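Local coordinates for protein xyloglucan-specific endo-beta-1,4-glucanase GH12 (Aspergillus niveus, PDB 4NPR) that probably hydrolyses internal beta-1,4-glucosidic bonds of xyloglucan, with retention of configuration, to release xyloglucan oligosaccharides, at residues A[24-29]-A[57-62]; A[68-73]-A[85-90]; A[121-126]-A[219-224]; A[136-141]-A[177-182]. All blocks are in the same frame, centred on the assembly; numbering follows the deposited sequence.

In the fold
The four contacts sample the beta jelly roll, two curved sheets packed one on the other. Contact 1, at the surface, pairs the short edge strand 25-27 with strand 53-64 in the six-stranded sheet and adds a disulfide. Strand 67-77, next to 53-64, leads into contact 2, which is buried and spans the gap between sheets through side chains alone. Its strand 87-97 borders strand 215-226 of contact 3, an antiparallel pair at the centre of the chain. Strand 117-128, its partner there, is followed in the sheet by 137-146, which in contact 4 pairs in parallel with 179-186 and is only partly buried. Backbone bonds dominate contacts 1, 3 and 4, whereas contact 2 is indole against alanine.

Contact 1. Residues A[24-29]-A[57-62]; sequences ATQFCD and CTTFES
Phe27 lays one face of its ring over the carbonyl of Thr58, whose O sits 3.8 Å above the ring plane and over its centre, while Phe27 CZ touches Thr58 CG2 at 3.9 Å. The first torsion (chi1 43°) sets CG between the backbone N and the carbonyl carbon and folds the ring back over the neighbouring strand. The Phe60 ring has Ser62 N above one face, toward the rim, and Thr25 OG1 at its edge, 4.3 Å from Phe60 CD2; that hydroxyl has its hydrogen bond with Ser23. These side chains share the sheet face turned to strands 33-36 and 39-42, where aromatic rings suit the space between two sheets, and Thr58 OG1 bonds to Asn43 and Thr72.

Backbone bonds zip the strands antiparallel: Thr25 and Phe60 exchange a pair, as do Phe27 and Thr58, the latter including Thr58 N to Phe27 O at 3.0 Å. On the other face, more open to solvent, Gln26 bends back toward Cys57 and Thr59, though the placing of its amide end is less certain.

Where the pairing ends, Cys28 SG and Cys57 SG are joined at 2.1 Å in a disulfide with a torsion of 105° about the S-S bond. The short outermost strand is therefore held to the sheet covalently as well as by its four backbone bonds, which would be expected to limit fraying near the N-terminus.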
loop_
_atom_site.group_PDB
_atom_site.type_symbol
_atom_site.label_atom_id
_atom_site.label_comp_id
_atom_site.label_asym_id
_atom_site.label_seq_id
_atom_site.Cartn_x
_atom_site.Cartn_y
_atom_site.Cartn_z
ATOM N N ALA A 24 8.224 13.340 17.396
ATOM C CA ALA A 24 8.713 12.039 16.908
ATOM C C ALA A 24 8.427 10.868 17.879
ATOM O O ALA A 24 8.718 10.957 19.054
ATOM C CB ALA A 24 10.200 12.114 16.560
ATOM N N THR A 25 7.826 9.794 17.360
ATOM C CA THR A 25 7.385 8.622 18.147
ATOM C C THR A 25 7.766 7.379 17.332
ATOM O O THR A 25 7.265 7.161 16.202
ATOM C CB THR A 25 5.845 8.572 18.383
ATOM O OG1 THR A 25 5.336 9.883 18.677
ATOM C CG2 THR A 25 5.464 7.565 19.503
ATOM N N GLN A 26 8.636 6.577 17.941
ATOM C CA GLN A 26 9.279 5.427 17.337
ATOM C C GLN A 26 8.780 4.184 18.103
ATOM O O GLN A 26 8.744 4.182 19.335
ATOM C CB GLN A 26 10.798 5.659 17.408
ATOM C CG GLN A 26 11.678 4.521 17.912
ATOM C CD GLN A 26 12.324 3.716 16.793
ATOM O OE1 GLN A 26 11.634 3.190 15.920
ATOM N NE2 GLN A 26 13.650 3.612 16.816
ATOM N N PHE A 27 8.342 3.150 17.385
ATOM C CA PHE A 27 7.855 1.930 18.042
ATOM C C PHE A 27 8.232 0.725 17.206
ATOM O O PHE A 27 8.203 0.820 16.002
ATOM C CB PHE A 27 6.340 1.993 18.287
ATOM C CG PHE A 27 5.575 2.541 17.128
ATOM C CD1 PHE A 27 5.422 3.902 16.970
ATOM C CD2 PHE A 27 5.075 1.706 16.157
ATOM C CE1 PHE A 27 4.760 4.421 15.878
ATOM C CE2 PHE A 27 4.399 2.222 15.061
ATOM C CZ PHE A 27 4.235 3.575 14.923
ATOM N N CYS A 28 8.568 -0.379 17.885
ATOM C CA CYS A 28 9.135 -1.635 17.311
ATOM C C CYS A 28 8.306 -2.902 17.481
ATOM O O CYS A 28 8.603 -3.924 16.863
ATOM C CB CYS A 28 10.481 -1.936 17.971
ATOM S SG CYS A 28 11.614 -0.556 17.742
ATOM N N ASP A 29 7.290 -2.842 18.330
ATOM C CA ASP A 29 6.469 -4.004 18.607
ATOM C C ASP A 29 5.546 -4.326 17.430
ATOM O O ASP A 29 5.157 -3.451 16.626
ATOM C CB ASP A 29 5.660 -3.828 19.904
ATOM C CG ASP A 29 4.785 -2.573 19.887
ATOM O OD1 ASP A 29 5.234 -1.547 19.288
ATOM O OD2 ASP A 29 3.674 -2.619 20.482
ATOM N N CYS A 57 11.216 -1.292 13.036
ATOM C CA CYS A 57 10.702 -0.140 13.797
ATOM C C CYS A 57 10.224 0.960 12.873
ATOM O O CYS A 57 10.853 1.287 11.863
ATOM C CB CYS A 57 11.786 0.460 14.700
ATOM S SG CYS A 57 12.524 -0.753 15.824
ATOM N N THR A 58 9.106 1.552 13.245
ATOM C CA THR A 58 8.455 2.572 12.445
ATOM C C THR A 58 8.496 3.886 13.212
ATOM O O THR A 58 8.356 3.911 14.433
ATOM C CB THR A 58 7.022 2.103 12.130
ATOM O OG1 THR A 58 7.095 1.077 11.155
ATOM C CG2 THR A 58 6.155 3.194 11.568
ATOM N N THR A 59 8.689 5.000 12.513
ATOM C CA THR A 59 8.771 6.311 13.206
ATOM C C THR A 59 7.899 7.361 12.572
ATOM O O THR A 59 8.008 7.659 11.416
ATOM C CB THR A 59 10.225 6.847 13.228
ATOM O OG1 THR A 59 11.083 5.901 13.888
ATOM C CG2 THR A 59 10.323 8.249 13.934
ATOM N N PHE A 60 7.038 7.955 13.365
ATOM C CA PHE A 60 6.306 9.113 12.938
ATOM C C PHE A 60 7.183 10.311 13.204
ATOM O O PHE A 60 7.762 10.404 14.267
ATOM C CB PHE A 60 5.028 9.232 13.733
ATOM C CG PHE A 60 4.417 10.587 13.682
ATOM C CD1 PHE A 60 3.757 11.013 12.552
ATOM C CD2 PHE A 60 4.486 11.436 14.783
ATOM C CE1 PHE A 60 3.159 12.258 12.504
ATOM C CE2 PHE A 60 3.894 12.690 14.751
ATOM C CZ PHE A 60 3.226 13.104 13.611
ATOM N N GLU A 61 7.260 11.230 12.245
ATOM C CA GLU A 61 8.071 12.422 12.383
ATOM C C GLU A 61 7.226 13.649 12.631
ATOM O O GLU A 61 7.445 14.350 13.604
ATOM C CB GLU A 61 8.877 12.685 11.117
ATOM C CG GLU A 61 10.354 12.521 11.309
ATOM C CD GLU A 61 10.756 11.091 11.171
ATOM O OE1 GLU A 61 10.406 10.509 10.111
ATOM O OE2 GLU A 61 11.427 10.584 12.103
ATOM N N SER A 62 6.280 13.919 11.731
ATOM C CA SER A 62 5.532 15.160 11.761
ATOM C C SER A 62 4.296 15.114 10.899
ATOM O O SER A 62 4.159 14.268 10.035
ATOM C CB SER A 62 6.424 16.315 11.294
ATOM O OG SER A 62 6.815 16.165 9.941
#

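Contact 2. Residues A[68-73]-A[85-90]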
loop_
_atom_site.group_PDB
_atom_site.type_symbol
_atom_site.label_atom_id
_atom_site.label_comp_id
_atom_site.label_asym_id
_atom_site.label_seq_id
_atom_site.Cartn_x
_atom_site.Cartn_y
_atom_site.Cartn_z
ATOM N N ILE A 68 1.666 13.742 6.065
ATOM C CA ILE A 68 2.391 13.014 7.111
ATOM C C ILE A 68 3.801 12.685 6.606
ATOM O O ILE A 68 3.979 12.450 5.402
ATOM C CB ILE A 68 1.641 11.758 7.594
ATOM C CG1 ILE A 68 2.411 11.051 8.725
ATOM C CG2 ILE A 68 1.393 10.754 6.470
ATOM C CD1 ILE A 68 1.559 10.085 9.543
ATOM N N VAL A 69 4.784 12.774 7.512
ATOM C CA VAL A 69 6.194 12.474 7.262
ATOM C C VAL A 69 6.574 11.371 8.250
ATOM O O VAL A 69 6.364 11.509 9.457
ATOM C CB VAL A 69 7.070 13.761 7.487
ATOM C CG1 VAL A 69 8.568 13.529 7.236
ATOM C CG2 VAL A 69 6.524 14.924 6.626
ATOM N N TRP A 70 7.071 10.252 7.743
ATOM C CA TRP A 70 7.413 9.123 8.602
ATOM C C TRP A 70 8.443 8.248 7.951
ATOM O O TRP A 70 8.820 8.494 6.789
ATOM C CB TRP A 70 6.184 8.270 8.928
ATOM C CG TRP A 70 5.472 7.607 7.738
ATOM C CD1 TRP A 70 4.596 8.199 6.857
ATOM C CD2 TRP A 70 5.532 6.217 7.353
ATOM N NE1 TRP A 70 4.113 7.260 5.953
ATOM C CE2 TRP A 70 4.672 6.042 6.244
ATOM C CE3 TRP A 70 6.219 5.111 7.843
ATOM C CZ2 TRP A 70 4.501 4.804 5.628
ATOM C CZ3 TRP A 70 6.050 3.895 7.230
ATOM C CH2 TRP A 70 5.210 3.745 6.139
ATOM N N ASN A 71 8.870 7.222 8.699
ATOM C CA ASN A 71 9.721 6.182 8.158
ATOM C C ASN A 71 9.645 4.859 8.892
ATOM O O ASN A 71 9.096 4.743 10.001
ATOM C CB ASN A 71 11.183 6.638 8.126
ATOM C CG ASN A 71 11.839 6.626 9.497
ATOM O OD1 ASN A 71 11.886 5.587 10.188
ATOM N ND2 ASN A 71 12.376 7.788 9.895
ATOM N N THR A 72 10.240 3.860 8.268
ATOM C CA THR A 72 10.430 2.615 8.925
ATOM C C THR A 72 11.790 2.000 8.559
ATOM O O THR A 72 12.300 2.214 7.462
ATOM C CB THR A 72 9.255 1.685 8.585
ATOM O OG1 THR A 72 9.348 0.506 9.385
ATOM C CG2 THR A 72 9.264 1.284 7.146
ATOM N N LYS A 73 12.334 1.207 9.478
ATOM C CA LYS A 73 13.645 0.632 9.354
ATOM C C LYS A 73 13.550 -0.809 9.677
ATOM O O LYS A 73 12.850 -1.179 10.614
ATOM C CB LYS A 73 14.568 1.289 10.358
ATOM C CG LYS A 73 14.700 2.772 10.079
ATOM C CD LYS A 73 15.583 3.543 11.039
ATOM C CE LYS A 73 15.848 4.919 10.428
ATOM N NZ LYS A 73 15.775 5.987 11.459
ATOM N N SER A 85 5.628 -7.890 6.650
ATOM C CA SER A 85 4.952 -6.772 7.294
ATOM C C SER A 85 4.338 -5.798 6.291
ATOM O O SER A 85 4.498 -5.906 5.071
ATOM C CB SER A 85 5.955 -6.012 8.175
ATOM O OG SER A 85 7.015 -5.429 7.377
ATOM N N PHE A 86 3.610 -4.830 6.813
ATOM C CA PHE A 86 3.069 -3.817 5.986
ATOM C C PHE A 86 2.826 -2.589 6.841
ATOM O O PHE A 86 1.678 -2.251 7.155
ATOM C CB PHE A 86 1.774 -4.282 5.329
ATOM C CG PHE A 86 1.125 -3.213 4.502
ATOM C CD1 PHE A 86 1.882 -2.494 3.537
ATOM C CD2 PHE A 86 -0.203 -2.877 4.691
ATOM C CE1 PHE A 86 1.301 -1.472 2.776
ATOM C CE2 PHE A 86 -0.799 -1.866 3.916
ATOM C CZ PHE A 86 -0.046 -1.151 2.972
ATOM N N ALA A 87 3.932 -1.942 7.222
ATOM C CA ALA A 87 3.884 -0.669 7.896
ATOM C C ALA A 87 3.400 0.350 6.871
ATOM O O ALA A 87 3.937 0.435 5.787
ATOM C CB ALA A 87 5.260 -0.278 8.373
ATOM N N ASN A 88 2.405 1.131 7.270
ATOM C CA ASN A 88 1.652 1.974 6.383
ATOM C C ASN A 88 0.992 3.063 7.163
ATOM O O ASN A 88 0.743 2.946 8.369
ATOM C CB ASN A 88 0.546 1.173 5.702
ATOM C CG ASN A 88 -0.502 0.689 6.677
ATOM O OD1 ASN A 88 -1.586 1.263 6.802
ATOM N ND2 ASN A 88 -0.181 -0.370 7.393
ATOM N N ALA A 89 0.685 4.139 6.461
ATOM C CA ALA A 89 -0.251 5.146 6.952
ATOM C C ALA A 89 -1.667 4.872 6.358
ATOM O O ALA A 89 -1.821 4.849 5.154
ATOM C CB ALA A 89 0.221 6.529 6.540
ATOM N N ALA A 90 -2.676 4.753 7.224
ATOM C CA ALA A 90 -4.071 4.520 6.850
ATOM C C ALA A 90 -4.933 5.747 7.134
ATOM O O ALA A 90 -4.937 6.319 8.231
ATOM C CB ALA A 90 -4.622 3.320 7.617
#
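Trp70 reaches from strand 67-77 toward strand 87-97 and meets it with the outer atoms of the six-membered ring and with NE1. Its CG stands between the backbone N and the carbonyl carbon (chi1 62°), which sends the indole across the gap, where one side chain touches everything from Ala87 to Ala89. CH2 comes to 3.6 Å from Ala87 O, CZ2 to 4.0 Å from Ala89 N, and NE1 to 4.0 Å from Ala89 CB; the two backbone atoms approach obliquely to the ring. Alanine suits both positions, because its methyl points at the opposing strand and takes little of the depth the indole needs.

Ile68 and Thr72 flank the tryptophan and point the same way. Ile68 CG2 lies 4.4 Å from Ala89 CB, and Thr72 stands beside Ala87, its buried hydroxyl satisfied by Thr58 of the next strand. Asn88, between the two alanines, turns its side chain away and donates ND2 to Phe86 O at 2.7 Å.

The strand axes run nearly antiparallel, at 159°, but 8.3 Å apart, too far for backbone pairing. Such layered packing, with alternate residues of each strand filling the space between two facing sheets, is typical of the jelly-roll sandwich of glycoside hydrolase family 12.

Contact 3. Residues A[121-126]-A[219-224]; sequences VAYDMF and VQAGTE
Ala122 with Gly222, and Asp124 with Gln220, form the two hydrogen-bonded pairs of this antiparallel ladder. Asp124 N to Gln220 O, at 2.7 Å, is the shortest of the four bonds, and Gly222 N to Ala122 O (3.0 Å) is nearly straight. Between them run C-H...O contacts, such as Tyr123 CA to Gln220 O at 3.3 Å.

Apolar contacts lie on the face holding Val121, Tyr123, Met125, Val219, Ala221 and Thr223. Tyr123 CD2 rests on the methyl of Ala221, CB, at 4.0 Å; the small residue makes room beside the ring, which also meets Trp108 edge-to-face while its hydroxyl bonds to Ser106. Met125 lies alongside Val219, with CG 4.0 Å from Val219 CG1, before its chain bends away at the thioether. This face looks into the jelly-roll interior, toward strands 105-113 and 231-240 of the other sheet, and so takes branched and aromatic residues.

Polar groups gather on the opposite, concave face, which in family 12 glycoside hydrolases forms the substrate cleft. Gln220 stretches out beyond CG and brings OE1 to the edge of the Phe126 ring, 3.2 Å from CE2, with amide and ring planes 58° apart. An amide oxygen suits that place, since ring hydrogens carry slight positive charge. Phe126 also stacks on His135. Asp124 has the same outlook as Gln220, beside Phe86, and Gly222 adds no side chain to this surface.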
loop_
_atom_site.group_PDB
_atom_site.type_symbol
_atom_site.label_atom_id
_atom_site.label_comp_id
_atom_site.label_asym_id
_atom_site.label_seq_id
_atom_site.Cartn_x
_atom_site.Cartn_y
_atom_site.Cartn_z
ATOM N N VAL A 121 6.544 -0.992 -2.541
ATOM C CA VAL A 121 5.998 0.261 -2.054
ATOM C C VAL A 121 4.661 0.432 -2.754
ATOM O O VAL A 121 4.598 0.457 -3.961
ATOM C CB VAL A 121 6.907 1.472 -2.364
ATOM C CG1 VAL A 121 6.382 2.727 -1.662
ATOM C CG2 VAL A 121 8.346 1.194 -1.943
ATOM N N ALA A 122 3.592 0.588 -1.982
ATOM C CA ALA A 122 2.272 0.321 -2.473
ATOM C C ALA A 122 1.228 1.065 -1.662
ATOM O O ALA A 122 1.373 1.218 -0.429
ATOM C CB ALA A 122 2.009 -1.173 -2.398
ATOM N N TYR A 123 0.228 1.574 -2.396
ATOM C CA TYR A 123 -1.098 1.802 -1.885
ATOM C C TYR A 123 -1.789 0.454 -1.811
ATOM O O TYR A 123 -1.583 -0.407 -2.676
ATOM C CB TYR A 123 -1.971 2.688 -2.775
ATOM C CG TYR A 123 -1.489 4.078 -2.987
ATOM C CD1 TYR A 123 -0.535 4.365 -3.975
ATOM C CD2 TYR A 123 -1.977 5.111 -2.237
ATOM C CE1 TYR A 123 -0.079 5.659 -4.180
ATOM C CE2 TYR A 123 -1.555 6.413 -2.443
ATOM C CZ TYR A 123 -0.589 6.690 -3.400
ATOM O OH TYR A 123 -0.172 8.010 -3.613
ATOM N N ASP A 124 -2.616 0.319 -0.763
ATOM C CA ASP A 124 -3.526 -0.773 -0.543
ATOM C C ASP A 124 -4.927 -0.230 -0.206
ATOM O O ASP A 124 -5.137 0.336 0.854
ATOM C CB ASP A 124 -2.997 -1.595 0.609
ATOM C CG ASP A 124 -3.263 -3.059 0.439
ATOM O OD1 ASP A 124 -3.813 -3.449 -0.615
ATOM O OD2 ASP A 124 -2.904 -3.827 1.352
ATOM N N MET A 125 -5.871 -0.383 -1.127
ATOM C CA MET A 125 -7.224 0.103 -0.968
ATOM C C MET A 125 -8.227 -1.045 -1.037
ATOM O O MET A 125 -8.156 -1.901 -1.913
ATOM C CB MET A 125 -7.540 1.088 -2.062
ATOM C CG MET A 125 -6.606 2.272 -2.093
ATOM S SD MET A 125 -7.050 3.300 -3.502
ATOM C CE MET A 125 -6.098 2.483 -4.775
ATOM N N PHE A 126 -9.189 -1.023 -0.132
ATOM C CA PHE A 126 -10.046 -2.145 0.115
ATOM C C PHE A 126 -11.501 -1.777 -0.127
ATOM O O PHE A 126 -11.931 -0.677 0.250
ATOM C CB PHE A 126 -9.849 -2.552 1.553
ATOM C CG PHE A 126 -8.544 -3.227 1.807
ATOM C CD1 PHE A 126 -8.381 -4.566 1.488
ATOM C CD2 PHE A 126 -7.466 -2.514 2.319
ATOM C CE1 PHE A 126 -7.175 -5.198 1.705
ATOM C CE2 PHE A 126 -6.264 -3.135 2.563
ATOM C CZ PHE A 126 -6.107 -4.490 2.249
ATOM N N VAL A 219 -7.956 3.110 2.837
ATOM C CA VAL A 219 -6.909 3.590 1.939
ATOM C C VAL A 219 -5.582 3.751 2.694
ATOM O O VAL A 219 -5.390 4.684 3.472
ATOM C CB VAL A 219 -7.283 4.926 1.298
ATOM C CG1 VAL A 219 -6.203 5.388 0.324
ATOM C CG2 VAL A 219 -8.602 4.793 0.599
ATOM N N GLN A 220 -4.661 2.842 2.406
ATOM C CA GLN A 220 -3.436 2.678 3.169
ATOM C C GLN A 220 -2.226 2.774 2.238
ATOM O O GLN A 220 -2.273 2.245 1.145
ATOM C CB GLN A 220 -3.439 1.307 3.788
ATOM C CG GLN A 220 -4.672 1.028 4.613
ATOM C CD GLN A 220 -4.539 -0.298 5.324
ATOM O OE1 GLN A 220 -4.737 -1.360 4.739
ATOM N NE2 GLN A 220 -4.145 -0.243 6.582
ATOM N N ALA A 221 -1.163 3.446 2.655
ATOM C CA ALA A 221 0.060 3.523 1.838
ATOM C C ALA A 221 1.322 3.218 2.703
ATOM O O ALA A 221 1.501 3.811 3.775
ATOM C CB ALA A 221 0.172 4.875 1.144
ATOM N N GLY A 222 2.136 2.252 2.242
ATOM C CA GLY A 222 3.335 1.840 2.936
ATOM C C GLY A 222 4.255 0.948 2.108
ATOM O O GLY A 222 4.300 1.032 0.869
ATOM N N THR A 223 4.991 0.079 2.796
ATOM C CA THR A 223 5.892 -0.821 2.118
ATOM C C THR A 223 5.737 -2.252 2.654
ATOM O O THR A 223 5.507 -2.430 3.851
ATOM C CB THR A 223 7.361 -0.352 2.269
ATOM O OG1 THR A 223 8.260 -1.301 1.657
ATOM C CG2 THR A 223 7.698 -0.192 3.692
ATOM N N GLU A 224 5.869 -3.249 1.762
ATOM C CA GLU A 224 5.848 -4.689 2.143
ATOM C C GLU A 224 7.204 -5.296 1.860
ATOM O O GLU A 224 7.551 -5.534 0.702
ATOM C CB GLU A 224 4.807 -5.507 1.348
ATOM C CG GLU A 224 3.370 -5.287 1.744
ATOM C CD GLU A 224 2.376 -6.068 0.843
ATOM O OE1 GLU A 224 2.658 -6.191 -0.371
ATOM O OE2 GLU A 224 1.286 -6.506 1.326
#

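Contact 4. Residues A[136-141]-A[177-182]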
loop_
_atom_site.group_PDB
_atom_site.type_symbol
_atom_site.label_atom_id
_atom_site.label_comp_id
_atom_site.label_asym_id
_atom_site.label_seq_id
_atom_site.Cartn_x
_atom_site.Cartn_y
_atom_site.Cartn_z
ATOM N N ASN A 136 -14.000 -7.683 0.303
ATOM C CA ASN A 136 -14.119 -8.612 -0.820
ATOM C C ASN A 136 -13.148 -8.293 -1.974
ATOM O O ASN A 136 -12.777 -9.178 -2.730
ATOM C CB ASN A 136 -15.590 -8.691 -1.302
ATOM C CG ASN A 136 -16.059 -7.438 -2.037
ATOM O OD1 ASN A 136 -16.798 -7.518 -3.030
ATOM N ND2 ASN A 136 -15.659 -6.282 -1.549
ATOM N N TYR A 137 -12.741 -7.019 -2.087
ATOM C CA TYR A 137 -11.738 -6.612 -3.041
ATOM C C TYR A 137 -10.554 -5.917 -2.440
ATOM O O TYR A 137 -10.623 -5.228 -1.429
ATOM C CB TYR A 137 -12.334 -5.692 -4.087
ATOM C CG TYR A 137 -13.181 -6.405 -5.069
ATOM C CD1 TYR A 137 -12.608 -7.091 -6.125
ATOM C CD2 TYR A 137 -14.556 -6.413 -4.938
ATOM C CE1 TYR A 137 -13.395 -7.760 -7.049
ATOM C CE2 TYR A 137 -15.368 -7.063 -5.865
ATOM C CZ TYR A 137 -14.779 -7.739 -6.922
ATOM O OH TYR A 137 -15.580 -8.416 -7.828
ATOM N N GLU A 138 -9.442 -6.082 -3.109
ATOM C CA GLU A 138 -8.287 -5.334 -2.755
ATOM C C GLU A 138 -7.654 -4.815 -4.016
ATOM O O GLU A 138 -7.486 -5.567 -4.979
ATOM C CB GLU A 138 -7.291 -6.200 -1.962
ATOM C CG GLU A 138 -6.034 -5.431 -1.536
ATOM C CD GLU A 138 -5.002 -6.308 -0.837
ATOM O OE1 GLU A 138 -5.185 -7.547 -0.705
ATOM O OE2 GLU A 138 -3.972 -5.757 -0.422
ATOM N N ILE A 139 -7.296 -3.534 -3.984
ATOM C CA ILE A 139 -6.584 -2.894 -5.072
ATOM C C ILE A 139 -5.248 -2.324 -4.593
ATOM O O ILE A 139 -5.173 -1.518 -3.661
ATOM C CB ILE A 139 -7.426 -1.787 -5.666
ATOM C CG1 ILE A 139 -8.633 -2.386 -6.369
ATOM C CG2 ILE A 139 -6.625 -0.990 -6.681
ATOM C CD1 ILE A 139 -9.810 -2.608 -5.469
ATOM N N MET A 140 -4.179 -2.756 -5.225
ATOM C CA MET A 140 -2.874 -2.280 -4.858
ATOM C C MET A 140 -2.307 -1.484 -6.016
ATOM O O MET A 140 -2.532 -1.794 -7.184
ATOM C CB MET A 140 -1.921 -3.422 -4.529
ATOM C CG MET A 140 -2.465 -4.502 -3.620
ATOM S SD MET A 140 -1.117 -5.394 -2.767
ATOM C CE MET A 140 -0.423 -4.231 -1.588
ATOM N N VAL A 141 -1.528 -0.475 -5.670
ATOM C CA VAL A 141 -0.833 0.300 -6.656
ATOM C C VAL A 141 0.591 0.383 -6.210
ATOM O O VAL A 141 0.905 1.038 -5.219
ATOM C CB VAL A 141 -1.451 1.694 -6.832
ATOM C CG1 VAL A 141 -0.668 2.448 -7.878
ATOM C CG2 VAL A 141 -2.926 1.562 -7.237
ATOM N N GLY A 177 -6.350 -14.427 0.953
ATOM C CA GLY A 177 -7.350 -14.399 2.025
ATOM C C GLY A 177 -8.666 -14.900 1.447
ATOM O O GLY A 177 -8.701 -15.905 0.637
ATOM N N SER A 178 -9.735 -14.178 1.777
ATOM C CA SER A 178 -11.027 -14.441 1.145
ATOM C C SER A 178 -11.482 -13.261 0.273
ATOM O O SER A 178 -12.632 -12.911 0.273
ATOM C CB SER A 178 -12.055 -14.894 2.194
ATOM O OG SER A 178 -12.223 -13.868 3.121
ATOM N N MET A 179 -10.533 -12.717 -0.496
ATOM C CA MET A 179 -10.675 -11.538 -1.348
ATOM C C MET A 179 -10.138 -11.838 -2.728
ATOM O O MET A 179 -9.310 -12.740 -2.901
ATOM C CB MET A 179 -9.716 -10.427 -0.864
ATOM C CG MET A 179 -9.856 -10.042 0.586
ATOM S SD MET A 179 -8.648 -8.820 1.061
ATOM C CE MET A 179 -7.142 -9.808 1.163
ATOM N N GLN A 180 -10.496 -10.994 -3.678
ATOM C CA GLN A 180 -9.789 -10.920 -4.963
ATOM C C GLN A 180 -8.861 -9.654 -4.976
ATOM O O GLN A 180 -9.262 -8.573 -4.563
ATOM C CB GLN A 180 -10.796 -10.888 -6.111
ATOM C CG GLN A 180 -11.877 -11.987 -6.067
ATOM C CD GLN A 180 -11.311 -13.399 -6.117
ATOM O OE1 GLN A 180 -10.403 -13.710 -6.916
ATOM N NE2 GLN A 180 -11.842 -14.279 -5.248
ATOM N N VAL A 181 -7.622 -9.800 -5.430
ATOM C CA VAL A 181 -6.659 -8.700 -5.391
ATOM C C VAL A 181 -6.263 -8.351 -6.795
ATOM O O VAL A 181 -5.717 -9.194 -7.483
ATOM C CB VAL A 181 -5.379 -9.063 -4.568
ATOM C CG1 VAL A 181 -4.390 -7.908 -4.528
ATOM C CG2 VAL A 181 -5.761 -9.482 -3.144
ATOM N N TYR A 182 -6.570 -7.113 -7.195
ATOM C CA TYR A 182 -6.004 -6.470 -8.371
ATOM C C TYR A 182 -4.781 -5.685 -7.958
ATOM O O TYR A 182 -4.861 -4.891 -7.042
ATOM C CB TYR A 182 -6.976 -5.492 -8.951
ATOM C CG TYR A 182 -8.151 -6.123 -9.686
ATOM C CD1 TYR A 182 -7.985 -6.686 -10.967
ATOM C CD2 TYR A 182 -9.415 -6.127 -9.131
ATOM C CE1 TYR A 182 -9.039 -7.294 -11.627
ATOM C CE2 TYR A 182 -10.488 -6.696 -9.809
ATOM C CZ TYR A 182 -10.287 -7.288 -11.039
ATOM O OH TYR A 182 -11.348 -7.855 -11.669
#
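Glu138 and Val181 pack side by side in the tight part of this contact, both pointing to the same face of the sheet. With CG anti to the backbone N (chi1 -179°) and the chain extended, the glutamate lies along the valine, so that OE1 comes 3.2 Å from Val181 CG2. Met179 crosses the same carboxylate obliquely, its CE 3.5 Å from Glu138 OE1, and from further along Met140 CG reaches Val181 CG1 at 4.0 Å. Valine and the flexible Met179 thus fit against one carboxylate oxygen, OE1; the other, OE2, lies close to the carboxylate of Asp124 on the adjoining strand, which also brings Phe126 against the glutamate.

Beneath the side chains the backbones run parallel, the one such pairing in an otherwise antiparallel nine-stranded jelly-roll sheet. Glu138 therefore bonds to two different residues, its N to Gln180 O (2.9 Å) and its O to Tyr182 N, and Tyr182 O receives Met140 N. On the other face Tyr182 is buried, with Ile139 CG1 4.4 Å from its CB and Leu204 of helix 198-207 covering it; a large ring fills the space between sheet and helix.

Packing thins toward the start of the strands. Tyr137 CE1 lies 4.1 Å from Tyr182 CE2 and, of the Gln180 side chain, meets CB; the polar end bends away at an exposed site suited to an amide. At the outer end Asn136 O accepts Gln180 N at 3.1 Å, and Asn136 and Tyr137 make a classic beta bulge opposite Leu127.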